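Local coordinates for protein FOKI restriction endonuclease (Planomicrobium okeanokoites, PDB 2FOK) that recognises a specific DNA sequence and cuts double-stranded DNA, as a metal-dependent type IIS restriction endonuclease with separate recognition and cleavage domains, at residues L64-Y68 / K69-G73; A82-A86 / I87-T91; K273-R276 / R277-S281. All coordinates share one frame; numbering follows the deposited sequence.

Interaction 1: L64-Y68 / K69-G73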
loop_
_atom_site.group_PDB
_atom_site.type_symbol
_atom_site.label_atom_id
_atom_site.label_comp_id
_atom_site.label_asym_id
_atom_site.label_seq_id
_atom_site.Cartn_x
_atom_site.Cartn_y
_atom_site.Cartn_z
ATOM N N LEU A 64 -0.488 16.222 31.671
ATOM C CA LEU A 64 -0.937 16.461 30.315
ATOM C C LEU A 64 -1.406 15.252 29.523
ATOM O O LEU A 64 -0.701 14.248 29.388
ATOM C CB LEU A 64 0.170 17.180 29.537
ATOM C CG LEU A 64 0.529 18.582 30.039
ATOM C CD1 LEU A 64 1.904 18.992 29.496
ATOM C CD2 LEU A 64 -0.550 19.562 29.606
ATOM N N ILE A 65 -2.612 15.378 28.994
ATOM C CA ILE A 65 -3.213 14.350 28.174
ATOM C C ILE A 65 -4.024 15.136 27.148
ATOM O O ILE A 65 -4.717 16.092 27.505
ATOM C CB ILE A 65 -4.116 13.411 29.018
ATOM C CG1 ILE A 65 -4.919 12.481 28.095
ATOM C CG2 ILE A 65 -5.036 14.229 29.921
ATOM C CD1 ILE A 65 -5.141 11.083 28.659
ATOM N N TYR A 66 -3.900 14.771 25.875
ATOM C CA TYR A 66 -4.621 15.466 24.807
ATOM C C TYR A 66 -5.432 14.470 23.989
ATOM O O TYR A 66 -4.971 13.365 23.724
ATOM C CB TYR A 66 -3.643 16.195 23.863
ATOM C CG TYR A 66 -2.652 17.150 24.515
ATOM C CD1 TYR A 66 -3.080 18.191 25.343
ATOM C CD2 TYR A 66 -1.287 17.032 24.275
ATOM C CE1 TYR A 66 -2.164 19.093 25.915
ATOM C CE2 TYR A 66 -0.365 17.926 24.841
ATOM C CZ TYR A 66 -0.813 18.950 25.657
ATOM O OH TYR A 66 0.097 19.819 26.220
ATOM N N THR A 67 -6.640 14.859 23.591
ATOM C CA THR A 67 -7.487 13.984 22.784
ATOM C C THR A 67 -7.098 14.174 21.333
ATOM O O THR A 67 -6.451 15.161 20.977
ATOM C CB THR A 67 -8.986 14.329 22.909
ATOM O OG1 THR A 67 -9.228 15.608 22.318
ATOM C CG2 THR A 67 -9.422 14.355 24.362
ATOM N N TYR A 68 -7.501 13.234 20.492
ATOM C CA TYR A 68 -7.184 13.309 19.074
ATOM C C TYR A 68 -7.563 14.671 18.503
ATOM O O TYR A 68 -6.750 15.327 17.855
ATOM C CB TYR A 68 -7.927 12.212 18.309
ATOM C CG TYR A 68 -7.169 11.682 17.114
ATOM C CD1 TYR A 68 -7.103 12.414 15.923
ATOM C CD2 TYR A 68 -6.522 10.448 17.171
ATOM C CE1 TYR A 68 -6.406 11.924 14.812
ATOM C CE2 TYR A 68 -5.824 9.948 16.073
ATOM C CZ TYR A 68 -5.769 10.692 14.897
ATOM O OH TYR A 68 -5.076 10.200 13.820
ATOM N N LYS A 69 -8.800 15.095 18.761
ATOM C CA LYS A 69 -9.298 16.371 18.269
ATOM C C LYS A 69 -8.437 17.559 18.690
ATOM O O LYS A 69 -7.984 18.333 17.850
ATOM C CB LYS A 69 -10.737 16.587 18.732
ATOM C CG LYS A 69 -11.367 17.834 18.148
ATOM C CD LYS A 69 -12.859 17.698 17.969
ATOM C CE LYS A 69 -13.423 18.910 17.234
ATOM N NZ LYS A 69 -12.351 19.821 16.714
ATOM N N GLU A 70 -8.208 17.703 19.987
ATOM C CA GLU A 70 -7.397 18.812 20.497
ATOM C C GLU A 70 -6.060 18.959 19.751
ATOM O O GLU A 70 -5.576 20.070 19.540
ATOM C CB GLU A 70 -7.132 18.616 21.998
ATOM C CG GLU A 70 -8.303 18.962 22.904
ATOM C CD GLU A 70 -8.330 18.122 24.174
ATOM O OE1 GLU A 70 -7.305 17.484 24.494
ATOM O OE2 GLU A 70 -9.373 18.095 24.858
ATOM N N LEU A 71 -5.469 17.833 19.357
ATOM C CA LEU A 71 -4.193 17.827 18.638
ATOM C C LEU A 71 -4.308 18.062 17.126
ATOM O O LEU A 71 -3.553 18.837 16.554
ATOM C CB LEU A 71 -3.477 16.490 18.854
ATOM C CG LEU A 71 -2.711 16.259 20.161
ATOM C CD1 LEU A 71 -2.663 14.763 20.485
ATOM C CD2 LEU A 71 -1.315 16.806 20.014
ATOM N N VAL A 72 -5.256 17.385 16.487
ATOM C CA VAL A 72 -5.422 17.486 15.044
ATOM C C VAL A 72 -6.424 18.523 14.537
ATOM O O VAL A 72 -6.188 19.173 13.512
ATOM C CB VAL A 72 -5.763 16.086 14.467
ATOM C CG1 VAL A 72 -6.200 16.185 13.013
ATOM C CG2 VAL A 72 -4.536 15.189 14.592
ATOM N N GLY A 73 -7.528 18.688 15.254
ATOM C CA GLY A 73 -8.527 19.646 14.839
ATOM C C GLY A 73 -9.194 19.243 13.544
ATOM O O GLY A 73 -9.163 18.076 13.159
HETATM O O HOH W 1 -7.685 15.929 26.971
HETATM O O HOH W 2 -11.716 16.789 22.645
#
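Thr67 and Glu70 form a capping box where strand 66-67 runs into helix 68-72. The backbone N of Thr67 donates to Glu70 OE1 at 2.9 Å. This bond is nearly straight, and its donor comes from above the carboxylate plane. In return, Glu70 N donates to Thr67 OG1 at 3.3 Å. OG1 lies between the backbone N and the carbonyl carbon of Thr67 (chi1 67°), which turns it toward the first turn of the helix. The Glu70 chain bends at chi2 (149°) and brings its carboxylate back to the strand. One water donates to both Ile65 O and Glu70 OE1, so two bonds grip OE1. A second water binds Thr67 OG1 and, weakly, Glu70 OE2.

Apolar pairs flank the box. Leu71 CD1 rests on Tyr66 CB at 3.8 Å. The side chains of Tyr68 and Val72 lie side by side and point the same way, with Tyr68 CE1 3.8 Å from Val72 CG2. Leu71 also touches Phe129 of strand 128-131, which pairs with strand 66-67. The rings themselves are held from farther off: Tyr66 OH bonds to Val26 O, and Tyr68 OH to Asp108 OD1 of helix 104-116.

Interaction 2: A82-A86 / I87-T91; sequences APCDA and IIQAT
At the start of helix 87-91, a side chain of the first turn ties the incoming loop to the helix. Gln89 reaches back to the loop that leads in, and its OE1 accepts from Asp85 N at 2.6 Å. The bond is short and straight (168° at the hydrogen). The donor stands above the amide carbonyl plane rather than in it. Gln89 CG lies anti to the carbonyl carbon (chi1 -88°), and the chain runs extended beyond it, which carries the amide to the loop backbone. The same OE1 sits 3.3 Å from Cys84 CA, while NE2 lies 3.5 Å from Asp85 CB. NE2 also bonds to Val72 O, so both ends of the amide are used and its rotation is fixed.

Ala86 is the N-cap residue, and its methyl offers no acceptor for capping. Ala86 O takes the first regular helical bond, from Ala90 N at 3.1 Å. Beside this bond, Cys84 SG packs on Ala90 CB at 3.6 Å. Ile87 turns to Leu55 and Met59 of helix 49-60, and Ile88 to Ser107 and Leu111 of helix 104-116. This short helix, wedged between longer ones within recognition subdomain 1, is consistent with the helix-turn-helix fold of its clan.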
loop_
_atom_site.group_PDB
_atom_site.type_symbol
_atom_site.label_atom_id
_atom_site.label_comp_id
_atom_site.label_asym_id
_atom_site.label_seq_id
_atom_site.Cartn_x
_atom_site.Cartn_y
_atom_site.Cartn_z
ATOM N N ALA A 82 -8.348 27.493 5.639
ATOM C CA ALA A 82 -8.850 27.072 6.982
ATOM C C ALA A 82 -8.022 27.736 8.071
ATOM O O ALA A 82 -6.865 28.084 7.857
ATOM C CB ALA A 82 -8.782 25.553 7.124
ATOM N N PRO A 83 -8.617 27.937 9.254
ATOM C CA PRO A 83 -7.914 28.566 10.373
ATOM C C PRO A 83 -7.130 27.550 11.205
ATOM O O PRO A 83 -7.053 26.373 10.845
ATOM C CB PRO A 83 -9.036 29.224 11.176
ATOM C CG PRO A 83 -10.332 28.617 10.650
ATOM C CD PRO A 83 -10.003 27.602 9.602
ATOM N N CYS A 84 -6.530 28.013 12.300
ATOM C CA CYS A 84 -5.782 27.131 13.188
ATOM C C CYS A 84 -6.830 26.473 14.079
ATOM O O CYS A 84 -7.599 27.155 14.748
ATOM C CB CYS A 84 -4.786 27.928 14.036
ATOM S SG CYS A 84 -3.248 27.061 14.469
ATOM N N ASP A 85 -6.860 25.146 14.081
ATOM C CA ASP A 85 -7.837 24.403 14.863
ATOM C C ASP A 85 -7.254 23.594 16.030
ATOM O O ASP A 85 -8.009 22.993 16.804
ATOM C CB ASP A 85 -8.609 23.456 13.930
ATOM C CG ASP A 85 -10.016 23.168 14.420
ATOM O OD1 ASP A 85 -10.893 24.041 14.255
ATOM O OD2 ASP A 85 -10.248 22.067 14.975
ATOM N N ALA A 86 -5.931 23.579 16.186
ATOM C CA ALA A 86 -5.367 22.770 17.258
ATOM C C ALA A 86 -3.902 22.977 17.622
ATOM O O ALA A 86 -3.201 23.800 17.031
ATOM C CB ALA A 86 -5.602 21.314 16.933
ATOM N N ILE A 87 -3.456 22.190 18.602
ATOM C CA ILE A 87 -2.085 22.226 19.107
ATOM C C ILE A 87 -1.023 21.897 18.060
ATOM O O ILE A 87 -0.156 22.722 17.771
ATOM C CB ILE A 87 -1.897 21.250 20.290
ATOM C CG1 ILE A 87 -2.900 21.573 21.400
ATOM C CG2 ILE A 87 -0.470 21.333 20.809
ATOM C CD1 ILE A 87 -2.925 20.548 22.511
ATOM N N ILE A 88 -1.074 20.700 17.489
ATOM C CA ILE A 88 -0.068 20.345 16.495
ATOM C C ILE A 88 -0.046 21.390 15.386
ATOM O O ILE A 88 1.017 21.852 14.976
ATOM C CB ILE A 88 -0.338 18.943 15.901
ATOM C CG1 ILE A 88 -0.146 17.884 17.003
ATOM C CG2 ILE A 88 0.606 18.682 14.718
ATOM C CD1 ILE A 88 0.047 16.465 16.518
ATOM N N GLN A 89 -1.228 21.766 14.914
ATOM C CA GLN A 89 -1.354 22.758 13.860
ATOM C C GLN A 89 -0.532 24.000 14.196
ATOM O O GLN A 89 0.251 24.466 13.373
ATOM C CB GLN A 89 -2.824 23.147 13.672
ATOM C CG GLN A 89 -3.604 22.262 12.704
ATOM C CD GLN A 89 -5.039 22.731 12.507
ATOM O OE1 GLN A 89 -5.310 23.931 12.404
ATOM N NE2 GLN A 89 -5.965 21.783 12.452
ATOM N N ALA A 90 -0.694 24.507 15.417
ATOM C CA ALA A 90 -0.004 25.715 15.865
ATOM C C ALA A 90 1.468 25.595 16.266
ATOM O O ALA A 90 2.177 26.602 16.300
ATOM C CB ALA A 90 -0.786 26.359 17.011
ATOM N N THR A 91 1.942 24.394 16.587
ATOM C CA THR A 91 3.346 24.270 16.985
ATOM C C THR A 91 4.258 24.076 15.787
ATOM O O THR A 91 5.486 24.161 15.904
ATOM C CB THR A 91 3.577 23.118 18.010
ATOM O OG1 THR A 91 4.158 21.989 17.357
ATOM C CG2 THR A 91 2.285 22.708 18.668
#

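Interaction 3: K273-R276 / R277-S281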
loop_
_atom_site.group_PDB
_atom_site.type_symbol
_atom_site.label_atom_id
_atom_site.label_comp_id
_atom_site.label_asym_id
_atom_site.label_seq_id
_atom_site.Cartn_x
_atom_site.Cartn_y
_atom_site.Cartn_z
ATOM N N LYS A 273 24.166 -4.334 12.460
ATOM C CA LYS A 273 24.356 -4.528 13.897
ATOM C C LYS A 273 22.994 -4.437 14.581
ATOM O O LYS A 273 22.685 -5.203 15.492
ATOM C CB LYS A 273 25.259 -3.433 14.474
ATOM C CG LYS A 273 26.741 -3.598 14.201
ATOM C CD LYS A 273 27.532 -2.468 14.856
ATOM C CE LYS A 273 28.944 -2.373 14.291
ATOM N NZ LYS A 273 29.239 -0.996 13.825
ATOM N N VAL A 274 22.197 -3.476 14.128
ATOM C CA VAL A 274 20.863 -3.235 14.661
ATOM C C VAL A 274 19.980 -4.426 14.302
ATOM O O VAL A 274 19.194 -4.887 15.121
ATOM C CB VAL A 274 20.279 -1.914 14.063
ATOM C CG1 VAL A 274 18.767 -1.903 14.136
ATOM C CG2 VAL A 274 20.863 -0.709 14.798
ATOM N N LEU A 275 20.130 -4.934 13.084
ATOM C CA LEU A 275 19.338 -6.075 12.631
ATOM C C LEU A 275 19.783 -7.343 13.345
ATOM O O LEU A 275 18.956 -8.141 13.792
ATOM C CB LEU A 275 19.487 -6.265 11.112
ATOM C CG LEU A 275 18.389 -6.950 10.282
ATOM C CD1 LEU A 275 19.008 -8.075 9.472
ATOM C CD2 LEU A 275 17.290 -7.488 11.158
ATOM N N ARG A 276 21.094 -7.526 13.439
ATOM C CA ARG A 276 21.654 -8.697 14.098
ATOM C C ARG A 276 21.095 -8.819 15.519
ATOM O O ARG A 276 20.652 -9.892 15.931
ATOM C CB ARG A 276 23.185 -8.588 14.131
ATOM C CG ARG A 276 23.923 -9.882 13.826
ATOM C CD ARG A 276 24.504 -9.891 12.412
ATOM N NE ARG A 276 23.476 -9.712 11.390
ATOM C CZ ARG A 276 22.348 -10.418 11.330
ATOM N NH1 ARG A 276 22.098 -11.357 12.234
ATOM N NH2 ARG A 276 21.462 -10.179 10.370
ATOM N N ARG A 277 21.106 -7.713 16.260
ATOM C CA ARG A 277 20.590 -7.703 17.624
ATOM C C ARG A 277 19.065 -7.884 17.660
ATOM O O ARG A 277 18.529 -8.441 18.617
ATOM C CB ARG A 277 20.980 -6.393 18.330
ATOM C CG ARG A 277 19.892 -5.833 19.266
ATOM C CD ARG A 277 20.414 -4.785 20.242
ATOM N NE ARG A 277 19.729 -4.884 21.529
ATOM C CZ ARG A 277 19.403 -3.850 22.297
ATOM N NH1 ARG A 277 19.700 -2.612 21.914
ATOM N NH2 ARG A 277 18.757 -4.048 23.440
ATOM N N ALA A 278 18.373 -7.409 16.625
ATOM C CA ALA A 278 16.912 -7.522 16.551
ATOM C C ALA A 278 16.487 -8.945 16.226
ATOM O O ALA A 278 15.331 -9.346 16.445
ATOM C CB ALA A 278 16.363 -6.568 15.488
ATOM N N LYS A 279 17.430 -9.711 15.695
ATOM C CA LYS A 279 17.161 -11.092 15.328
ATOM C C LYS A 279 17.319 -12.006 16.531
ATOM O O LYS A 279 16.637 -13.032 16.641
ATOM C CB LYS A 279 18.098 -11.523 14.199
ATOM C CG LYS A 279 17.369 -11.891 12.914
ATOM C CD LYS A 279 17.637 -10.898 11.795
ATOM C CE LYS A 279 16.927 -11.319 10.518
ATOM N NZ LYS A 279 17.636 -12.421 9.794
ATOM N N GLY A 280 18.209 -11.615 17.440
ATOM C CA GLY A 280 18.450 -12.404 18.638
ATOM C C GLY A 280 19.776 -13.146 18.587
ATOM O O GLY A 280 19.987 -14.103 19.332
ATOM N N SER A 281 20.667 -12.701 17.706
ATOM C CA SER A 281 21.980 -13.317 17.546
ATOM C C SER A 281 23.061 -12.525 18.275
ATOM O O SER A 281 24.242 -12.636 17.953
ATOM C CB SER A 281 22.331 -13.395 16.062
ATOM O OG SER A 281 21.762 -12.301 15.359
#
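Arg276 meets Ser281 and Lys279 at the C-terminal end of helix 269-279. Its carbonyl is the hub. Ser281 OG donates to Arg276 O at 2.7 Å, and Lys279 N donates to the same oxygen at 3.2 Å. The two donors come from opposite faces of the carbonyl plane. The Arg276 side chain bends at chi2 and chi3 and lies along the flank of the last turn. Ser281 OG lies at the edge of its guanidinium, near the plane.

Gly280 leaves the helix with positive phi (106°). Ser281 N and Gly280 N both donate weakly to Arg276 O, and Gly280 N also donates weakly to Arg277 O. The pattern resembles a Schellman motif and closes helix 269-279, within recognition subdomain 2.

Lys279 runs across Leu275. Its CD is only 3.5 Å from Leu275 CD2, a tight carbon contact, and CD1 of Leu275 lies 3.9 Å from the same CD. Beyond this apolar stem, Lys279 NZ makes a salt bridge with Glu170. With an alanine in place of Lys279, Glu170 would probably lose its salt-bridge mate, and the methyl groups of Leu275 the stem that packs on them. Lys279 NZ is also 4.5 Å from Arg276 NH2, a like charge that the Glu170 carboxylate may offset. On its inner side, Leu275 packs on Leu166 and Thr167 of helix 160-169.

In the fold
Interactions 1 and 2 belong to recognition subdomain 1 and touch each other, their centres 11 Å apart. The backbone O of Glu70 probably accepts from Ile87 N, which ties helix 68-72 to the start of helix 87-91. Interaction 2 is the more buried of the two. Interaction 1 is mixed, with buried tyrosines and a carboxylate that meets water. Both deal with helix beginnings: one has a full capping box, the other a glutamine amide that holds the incoming loop. Interaction 3 lies in subdomain 2, about 27 Å from interaction 1 and 26 Å from interaction 2 between nearest atoms. It ends a helix, lies more at the surface, and is rich in charged side chains.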